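Local coordinates for protein 2-keto acid:ferredoxin oxidoreductase subunit alpha (Pyrococcus furiosus, PDB 1YD7) that probably acts as part of a heterotetrameric enzyme that oxidises 2-oxoglutarate with coenzyme A to succinyl-CoA and carbon dioxide, passing the electrons to ferredoxin, at residues 164-176 and 198-210. Numbering follows the deposited sequence.
Sequences FDFTIRAFNLSEK and IPNPDEIEIINRK
Glu175 and Arg209 meet side-on, their carboxylate and guanidinium planes only 25° apart: NE donates to OE1 at 3.0 Å and NH2 to OE2 at 2.9 Å. Glu175 OE1 also takes the backbone N of Arg209 on its anti lone pair (2.7 Å), so three N-H groups fix the carboxylate's rotation and probably favour its ionised form. A bend at chi2 (-73°) turns the carboxylate of Glu175 along the neighbouring chain toward Arg209, and the glutamate's CB and CG pack against Ile207 O. One turn earlier, the amide of Asn172, both donor and acceptor, suits a C=O and an N-H of the loop backbone: ND2 gives to Glu205 O at 2.8 Å, while OD1 receives Ile207 N from above its carbonyl plane (2.9 Å). A water joins OD1 to Ile207 O. In this alpha/beta domain of the thiamine diphosphate-binding family, helix 160-177 packs on the parallel sheet through Ala170 and Ser174, which touch Val181, and segment 198-210 runs along another side of the helix after leaving strand 193-198. Toward the start of the two segments the contact is apolar, as suits buried Phe164 and Ile168. Ile168 CD1 meets Ile204 CG2 at 3.9 Å, the two side chains crossing at about a right angle, and Phe164 CZ lies 3.5 Å from Pro199 CD. Behind the salt bridge, Ser84 O and Ala88 O accept from NH1 and NH2 of Arg209, positioning the guanidinium.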
ATOM      1  N   PHE A 164       3.953  -3.310   8.526  1.00 29.13           N
ATOM      2  CA  PHE A 164       5.121  -3.369   7.702  1.00 28.58           C
ATOM      3  C   PHE A 164       5.204  -4.661   6.870  1.00 33.03           C
ATOM      4  O   PHE A 164       5.199  -4.584   5.635  1.00 30.16           O
ATOM      5  CB  PHE A 164       6.391  -3.202   8.496  1.00 27.52           C
ATOM      6  CG  PHE A 164       7.605  -3.034   7.631  1.00 26.91           C
ATOM      7  CD1 PHE A 164       7.899  -1.802   7.074  1.00 29.14           C
ATOM      8  CD2 PHE A 164       8.424  -4.115   7.327  1.00 31.32           C
ATOM      9  CE1 PHE A 164       9.003  -1.640   6.247  1.00 27.01           C
ATOM     10  CE2 PHE A 164       9.521  -3.970   6.469  1.00 29.27           C
ATOM     11  CZ  PHE A 164       9.803  -2.724   5.947  1.00 31.03           C
ATOM     12  N   ASP A 165       5.283  -5.811   7.555  1.00 30.81           N
ATOM     13  CA  ASP A 165       5.557  -7.100   6.940  1.00 30.15           C
ATOM     14  C   ASP A 165       4.434  -7.545   5.990  1.00 29.10           C
ATOM     15  O   ASP A 165       4.706  -8.136   4.973  1.00 27.44           O
ATOM     16  CB  ASP A 165       5.737  -8.209   7.996  1.00 32.46           C
ATOM     17  CG  ASP A 165       6.982  -8.036   8.864  1.00 35.95           C
ATOM     18  OD1 ASP A 165       8.027  -7.538   8.400  1.00 36.38           O
ATOM     19  OD2 ASP A 165       6.913  -8.450  10.040  1.00 38.60           O
ATOM     20  N   PHE A 166       3.185  -7.311   6.372  1.00 25.69           N
ATOM     21  CA  PHE A 166       2.068  -7.668   5.565  1.00 25.10           C
ATOM     22  C   PHE A 166       1.980  -6.786   4.308  1.00 29.86           C
ATOM     23  O   PHE A 166       1.427  -7.227   3.283  1.00 26.79           O
ATOM     24  CB  PHE A 166       0.749  -7.581   6.339  1.00 28.62           C
ATOM     25  CG  PHE A 166       0.548  -8.658   7.404  1.00 30.30           C
ATOM     26  CD1 PHE A 166       1.598  -9.377   7.946  1.00 30.98           C
ATOM     27  CD2 PHE A 166      -0.714  -8.895   7.898  1.00 30.62           C
ATOM     28  CE1 PHE A 166       1.370 -10.324   8.948  1.00 32.04           C
ATOM     29  CE2 PHE A 166      -0.935  -9.839   8.889  1.00 33.04           C
ATOM     30  CZ  PHE A 166       0.115 -10.551   9.408  1.00 29.07           C
ATOM     31  N   THR A 167       2.474  -5.542   4.386  1.00 28.46           N
ATOM     32  CA  THR A 167       2.473  -4.664   3.215  1.00 28.61           C
ATOM     33  C   THR A 167       3.469  -5.215   2.157  1.00 29.47           C
ATOM     34  O   THR A 167       3.120  -5.334   0.985  1.00 25.02           O
ATOM     35  CB  THR A 167       2.726  -3.176   3.587  1.00 25.44           C
ATOM     36  OG1 THR A 167       1.581  -2.680   4.301  1.00 25.15           O
ATOM     37  CG2 THR A 167       2.916  -2.315   2.337  1.00 26.39           C
ATOM     38  N   ILE A 168       4.673  -5.583   2.591  1.00 25.26           N
ATOM     39  CA  ILE A 168       5.632  -6.219   1.712  1.00 30.56           C
ATOM     40  C   ILE A 168       5.095  -7.534   1.139  1.00 32.79           C
ATOM     41  O   ILE A 168       5.240  -7.802  -0.070  1.00 31.97           O
ATOM     42  CB  ILE A 168       6.982  -6.423   2.408  1.00 33.45           C
ATOM     43  CG1 ILE A 168       7.692  -5.076   2.537  1.00 35.21           C
ATOM     44  CG2 ILE A 168       7.862  -7.400   1.623  1.00 32.82           C
ATOM     45  CD1 ILE A 168       8.818  -5.111   3.475  1.00 39.84           C
ATOM     46  N   ARG A 169       4.470  -8.344   1.993  1.00 30.41           N
ATOM     47  CA  ARG A 169       3.901  -9.587   1.552  1.00 31.36           C
ATOM     48  C   ARG A 169       2.783  -9.345   0.539  1.00 28.77           C
ATOM     49  O   ARG A 169       2.651 -10.119  -0.404  1.00 28.18           O
ATOM     50  CB  ARG A 169       3.446 -10.436   2.742  1.00 35.16           C
ATOM     51  CG  ARG A 169       2.798 -11.770   2.366  1.00 39.27           C
ATOM     52  CD  ARG A 169       3.091 -12.896   3.384  1.00 44.31           C
ATOM     53  NE  ARG A 169       2.806 -12.537   4.779  1.00 48.24           N
ATOM     54  CZ  ARG A 169       3.719 -12.422   5.756  1.00 50.75           C
ATOM     55  NH1 ARG A 169       3.311 -12.097   6.972  1.00 49.26           N
ATOM     56  NH2 ARG A 169       5.031 -12.606   5.552  1.00 51.24           N
ATOM     57  N   ALA A 170       1.996  -8.272   0.705  1.00 26.96           N
ATOM     58  CA  ALA A 170       0.895  -7.998  -0.204  1.00 24.62           C
ATOM     59  C   ALA A 170       1.393  -7.659  -1.617  1.00 25.63           C
ATOM     60  O   ALA A 170       0.783  -8.075  -2.575  1.00 25.44           O
ATOM     61  CB  ALA A 170       0.021  -6.891   0.311  1.00 25.89           C
ATOM     62  N   PHE A 171       2.474  -6.886  -1.726  1.00 25.27           N
ATOM     63  CA  PHE A 171       3.064  -6.600  -3.024  1.00 31.02           C
ATOM     64  C   PHE A 171       3.615  -7.901  -3.620  1.00 29.87           C
ATOM     65  O   PHE A 171       3.336  -8.203  -4.789  1.00 29.13           O
ATOM     66  CB  PHE A 171       4.141  -5.505  -2.955  1.00 28.82           C
ATOM     67  CG  PHE A 171       3.577  -4.126  -2.907  1.00 29.17           C
ATOM     68  CD1 PHE A 171       3.453  -3.444  -1.693  1.00 28.88           C
ATOM     69  CD2 PHE A 171       3.135  -3.520  -4.057  1.00 29.85           C
ATOM     70  CE1 PHE A 171       2.876  -2.200  -1.634  1.00 29.96           C
ATOM     71  CE2 PHE A 171       2.582  -2.254  -4.015  1.00 32.95           C
ATOM     72  CZ  PHE A 171       2.452  -1.583  -2.789  1.00 30.71           C
ATOM     73  N   ASN A 172       4.344  -8.679  -2.820  1.00 27.47           N
ATOM     74  CA  ASN A 172       4.880  -9.957  -3.301  1.00 29.51           C
ATOM     75  C   ASN A 172       3.807 -10.892  -3.795  1.00 29.59           C
ATOM     76  O   ASN A 172       3.999 -11.495  -4.833  1.00 30.06           O
ATOM     77  CB  ASN A 172       5.760 -10.668  -2.280  1.00 30.42           C
ATOM     78  CG  ASN A 172       7.055  -9.996  -2.117  1.00 32.55           C
ATOM     79  OD1 ASN A 172       7.394  -9.167  -2.942  1.00 32.39           O
ATOM     80  ND2 ASN A 172       7.800 -10.315  -1.041  1.00 31.03           N
ATOM     81  N   LEU A 173       2.663 -10.957  -3.114  1.00 29.75           N
ATOM     82  CA  LEU A 173       1.557 -11.831  -3.559  1.00 29.53           C
ATOM     83  C   LEU A 173       0.885 -11.319  -4.828  1.00 28.85           C
ATOM     84  O   LEU A 173       0.446 -12.128  -5.633  1.00 25.14           O
ATOM     85  CB  LEU A 173       0.470 -12.032  -2.466  1.00 26.95           C
ATOM     86  CG  LEU A 173       0.946 -12.751  -1.179  1.00 32.13           C
ATOM     87  CD1 LEU A 173      -0.073 -12.579  -0.031  1.00 32.92           C
ATOM     88  CD2 LEU A 173       1.263 -14.240  -1.418  1.00 32.42           C
ATOM     89  N   SER A 174       0.709 -10.000  -4.963  1.00 25.89           N
ATOM     90  CA  SER A 174      -0.004  -9.468  -6.132  1.00 28.94           C
ATOM     91  C   SER A 174       0.880  -9.691  -7.376  1.00 25.01           C
ATOM     92  O   SER A 174       0.388 -10.045  -8.405  1.00 28.25           O
ATOM     93  CB  SER A 174      -0.415  -7.989  -5.989  1.00 24.82           C
ATOM     94  OG  SER A 174       0.703  -7.140  -5.987  1.00 26.99           O
ATOM     95  N   GLU A 175       2.175  -9.519  -7.239  1.00 26.64           N
ATOM     96  CA  GLU A 175       3.101  -9.843  -8.317  1.00 29.61           C
ATOM     97  C   GLU A 175       3.188 -11.351  -8.633  1.00 32.10           C
ATOM     98  O   GLU A 175       3.039 -11.733  -9.799  1.00 34.98           O
ATOM     99  CB  GLU A 175       4.478  -9.296  -8.017  1.00 27.75           C
ATOM    100  CG  GLU A 175       4.522  -7.784  -7.816  1.00 30.52           C
ATOM    101  CD  GLU A 175       4.359  -6.999  -9.098  1.00 31.91           C
ATOM    102  OE1 GLU A 175       4.937  -7.430 -10.088  1.00 35.31           O
ATOM    103  OE2 GLU A 175       3.646  -5.969  -9.124  1.00 31.12           O
ATOM    104  N   LYS A 176       3.412 -12.189  -7.615  1.00 34.85           N
ATOM    105  CA  LYS A 176       3.409 -13.664  -7.749  1.00 33.87           C
ATOM    106  C   LYS A 176       2.153 -14.217  -8.418  1.00 33.90           C
ATOM    107  O   LYS A 176       2.249 -15.060  -9.312  1.00 33.12           O
ATOM    108  CB  LYS A 176       3.600 -14.397  -6.392  1.00 36.25           C
ATOM    109  CG  LYS A 176       4.222 -15.831  -6.560  1.00 40.19           C
ATOM    110  CD  LYS A 176       3.860 -16.848  -5.423  1.00 43.80           C
ATOM    111  CE  LYS A 176       5.004 -17.164  -4.396  1.00 46.12           C
ATOM    112  NZ  LYS A 176       4.551 -18.041  -3.265  1.00 42.73           N
ATOM    113  N   ILE A 198      13.560  -1.440  10.287  1.00 34.77           N
ATOM    114  CA  ILE A 198      13.257  -1.146   8.896  1.00 32.35           C
ATOM    115  C   ILE A 198      14.442  -1.654   8.100  1.00 32.00           C
ATOM    116  O   ILE A 198      15.501  -1.047   8.156  1.00 32.38           O
ATOM    117  CB  ILE A 198      13.137   0.367   8.623  1.00 30.40           C
ATOM    118  CG1 ILE A 198      12.070   1.018   9.523  1.00 30.24           C
ATOM    119  CG2 ILE A 198      12.839   0.605   7.112  1.00 33.00           C
ATOM    120  CD1 ILE A 198      10.647   0.496   9.335  1.00 32.64           C
ATOM    121  N   PRO A 199      14.273  -2.766   7.361  1.00 33.56           N
ATOM    122  CA  PRO A 199      15.430  -3.398   6.742  1.00 35.07           C
ATOM    123  C   PRO A 199      16.038  -2.603   5.592  1.00 34.98           C
ATOM    124  O   PRO A 199      15.391  -1.743   5.021  1.00 38.25           O
ATOM    125  CB  PRO A 199      14.869  -4.736   6.229  1.00 37.69           C
ATOM    126  CG  PRO A 199      13.512  -4.892   6.877  1.00 37.70           C
ATOM    127  CD  PRO A 199      13.027  -3.500   7.058  1.00 35.76           C
ATOM    128  N   ASN A 200      17.298  -2.871   5.293  1.00 36.97           N
ATOM    129  CA  ASN A 200      17.895  -2.439   4.037  1.00 41.69           C
ATOM    130  C   ASN A 200      17.226  -3.172   2.871  1.00 42.20           C
ATOM    131  O   ASN A 200      16.784  -4.309   3.029  1.00 39.99           O
ATOM    132  CB  ASN A 200      19.397  -2.739   4.014  1.00 40.71           C
ATOM    133  CG  ASN A 200      20.170  -1.861   4.954  1.00 42.77           C
ATOM    134  OD1 ASN A 200      20.206  -0.644   4.778  1.00 43.65           O
ATOM    135  ND2 ASN A 200      20.794  -2.464   5.968  1.00 42.32           N
ATOM    136  N   PRO A 201      17.158  -2.528   1.699  1.00 45.40           N
ATOM    137  CA  PRO A 201      16.636  -3.164   0.494  1.00 46.08           C
ATOM    138  C   PRO A 201      17.176  -4.579   0.298  1.00 47.89           C
ATOM    139  O   PRO A 201      16.401  -5.524   0.127  1.00 46.79           O
ATOM    140  CB  PRO A 201      17.135  -2.236  -0.623  1.00 47.22           C
ATOM    141  CG  PRO A 201      17.175  -0.905   0.001  1.00 46.58           C
ATOM    142  CD  PRO A 201      17.580  -1.135   1.444  1.00 46.92           C
ATOM    143  N   ASP A 202      18.496  -4.719   0.367  1.00 51.23           N
ATOM    144  CA  ASP A 202      19.159  -6.008   0.145  1.00 55.17           C
ATOM    145  C   ASP A 202      18.768  -7.089   1.163  1.00 55.10           C
ATOM    146  O   ASP A 202      19.033  -8.266   0.930  1.00 57.61           O
ATOM    147  CB  ASP A 202      20.694  -5.848   0.099  1.00 58.82           C
ATOM    148  CG  ASP A 202      21.251  -5.089   1.307  1.00 62.67           C
ATOM    149  OD1 ASP A 202      21.735  -5.753   2.247  1.00 61.41           O
ATOM    150  OD2 ASP A 202      21.200  -3.826   1.311  1.00 66.15           O
ATOM    151  N   GLU A 203      18.133  -6.698   2.269  1.00 50.37           N
ATOM    152  CA  GLU A 203      17.602  -7.651   3.243  1.00 48.34           C
ATOM    153  C   GLU A 203      16.186  -8.123   2.950  1.00 45.04           C
ATOM    154  O   GLU A 203      15.690  -9.007   3.644  1.00 40.07           O
ATOM    155  CB  GLU A 203      17.612  -7.030   4.645  1.00 49.32           C
ATOM    156  CG  GLU A 203      19.007  -6.763   5.151  1.00 51.87           C
ATOM    157  CD  GLU A 203      19.026  -5.904   6.390  1.00 52.61           C
ATOM    158  OE1 GLU A 203      17.977  -5.741   7.020  1.00 54.51           O
ATOM    159  OE2 GLU A 203      20.098  -5.374   6.719  1.00 56.95           O
ATOM    160  N   ILE A 204      15.521  -7.522   1.960  1.00 44.85           N
ATOM    161  CA  ILE A 204      14.113  -7.842   1.666  1.00 43.42           C
ATOM    162  C   ILE A 204      13.940  -8.614   0.348  1.00 42.92           C
ATOM    163  O   ILE A 204      14.396  -8.171  -0.715  1.00 39.75           O
ATOM    164  CB  ILE A 204      13.232  -6.558   1.602  1.00 43.08           C
ATOM    165  CG1 ILE A 204      13.554  -5.633   2.775  1.00 43.52           C
ATOM    166  CG2 ILE A 204      11.747  -6.922   1.621  1.00 41.61           C
ATOM    167  CD1 ILE A 204      12.857  -4.293   2.746  1.00 41.08           C
ATOM    168  N   GLU A 205      13.248  -9.746   0.441  1.00 43.80           N
ATOM    169  CA  GLU A 205      12.854 -10.539  -0.713  1.00 48.01           C
ATOM    170  C   GLU A 205      11.666  -9.889  -1.421  1.00 43.81           C
ATOM    171  O   GLU A 205      10.558  -9.856  -0.884  1.00 43.78           O
ATOM    172  CB  GLU A 205      12.491 -11.979  -0.287  1.00 52.40           C
ATOM    173  CG  GLU A 205      12.656 -13.062  -1.402  1.00 58.32           C
ATOM    174  CD  GLU A 205      11.362 -13.807  -1.808  1.00 61.36           C
ATOM    175  OE1 GLU A 205      10.294 -13.624  -1.174  1.00 64.15           O
ATOM    176  OE2 GLU A 205      11.423 -14.602  -2.778  1.00 62.88           O
ATOM    177  N   ILE A 206      11.916  -9.379  -2.629  1.00 40.04           N
ATOM    178  CA  ILE A 206      10.871  -8.837  -3.499  1.00 41.02           C
ATOM    179  C   ILE A 206      10.609  -9.768  -4.690  1.00 40.02           C
ATOM    180  O   ILE A 206      11.533 -10.145  -5.390  1.00 40.80           O
ATOM    181  CB  ILE A 206      11.257  -7.430  -4.020  1.00 41.20           C
ATOM    182  CG1 ILE A 206      11.524  -6.455  -2.860  1.00 39.11           C
ATOM    183  CG2 ILE A 206      10.179  -6.873  -4.918  1.00 43.87           C
ATOM    184  CD1 ILE A 206      10.431  -6.395  -1.850  1.00 39.10           C
ATOM    185  N   ILE A 207       9.351 -10.153  -4.893  1.00 38.66           N
ATOM    186  CA  ILE A 207       8.933 -10.834  -6.116  1.00 38.15           C
ATOM    187  C   ILE A 207       8.372  -9.820  -7.131  1.00 41.21           C
ATOM    188  O   ILE A 207       7.547  -8.969  -6.782  1.00 42.14           O
ATOM    189  CB  ILE A 207       7.836 -11.874  -5.846  1.00 37.64           C
ATOM    190  CG1 ILE A 207       8.291 -12.904  -4.814  1.00 37.83           C
ATOM    191  CG2 ILE A 207       7.432 -12.601  -7.161  1.00 37.90           C
ATOM    192  CD1 ILE A 207       7.204 -13.911  -4.459  1.00 37.65           C
ATOM    193  N   ASN A 208       8.812  -9.927  -8.384  1.00 42.90           N
ATOM    194  CA  ASN A 208       8.278  -9.115  -9.487  1.00 44.61           C
ATOM    195  C   ASN A 208       7.496  -9.965 -10.495  1.00 42.05           C
ATOM    196  O   ASN A 208       7.798 -11.134 -10.692  1.00 39.43           O
ATOM    197  CB  ASN A 208       9.407  -8.341 -10.140  1.00 47.56           C
ATOM    198  CG  ASN A 208       9.978  -7.283  -9.214  1.00 50.83           C
ATOM    199  OD1 ASN A 208       9.232  -6.457  -8.661  1.00 52.01           O
ATOM    200  ND2 ASN A 208      11.298  -7.307  -9.021  1.00 51.10           N
ATOM    201  N   ARG A 209       6.440  -9.396 -11.068  1.00 41.19           N
ATOM    202  CA  ARG A 209       5.538 -10.151 -11.971  1.00 42.38           C
ATOM    203  C   ARG A 209       6.295 -10.802 -13.153  1.00 42.01           C
ATOM    204  O   ARG A 209       7.288 -10.247 -13.668  1.00 42.72           O
ATOM    205  CB  ARG A 209       4.445  -9.240 -12.536  1.00 40.48           C
ATOM    206  CG  ARG A 209       5.035  -8.111 -13.448  1.00 38.41           C
ATOM    207  CD  ARG A 209       3.979  -7.059 -13.746  1.00 37.43           C
ATOM    208  NE  ARG A 209       3.735  -6.221 -12.573  1.00 37.03           N
ATOM    209  CZ  ARG A 209       3.015  -5.111 -12.569  1.00 33.76           C
ATOM    210  NH1 ARG A 209       2.465  -4.668 -13.690  1.00 33.21           N
ATOM    211  NH2 ARG A 209       2.868  -4.426 -11.438  1.00 28.89           N
ATOM    212  N   LYS A 210       5.810 -11.964 -13.581  1.00 45.01           N
ATOM    213  CA  LYS A 210       6.409 -12.684 -14.710  1.00 51.50           C
ATOM    214  C   LYS A 210       6.111 -11.946 -16.006  1.00 53.71           C
ATOM    215  O   LYS A 210       4.944 -11.713 -16.317  1.00 59.92           O
ATOM    216  CB  LYS A 210       5.870 -14.117 -14.786  1.00 51.16           C
TER
HETATM  217  O   HOH W   1       6.419  -7.079  -4.876  1.00 35.95           O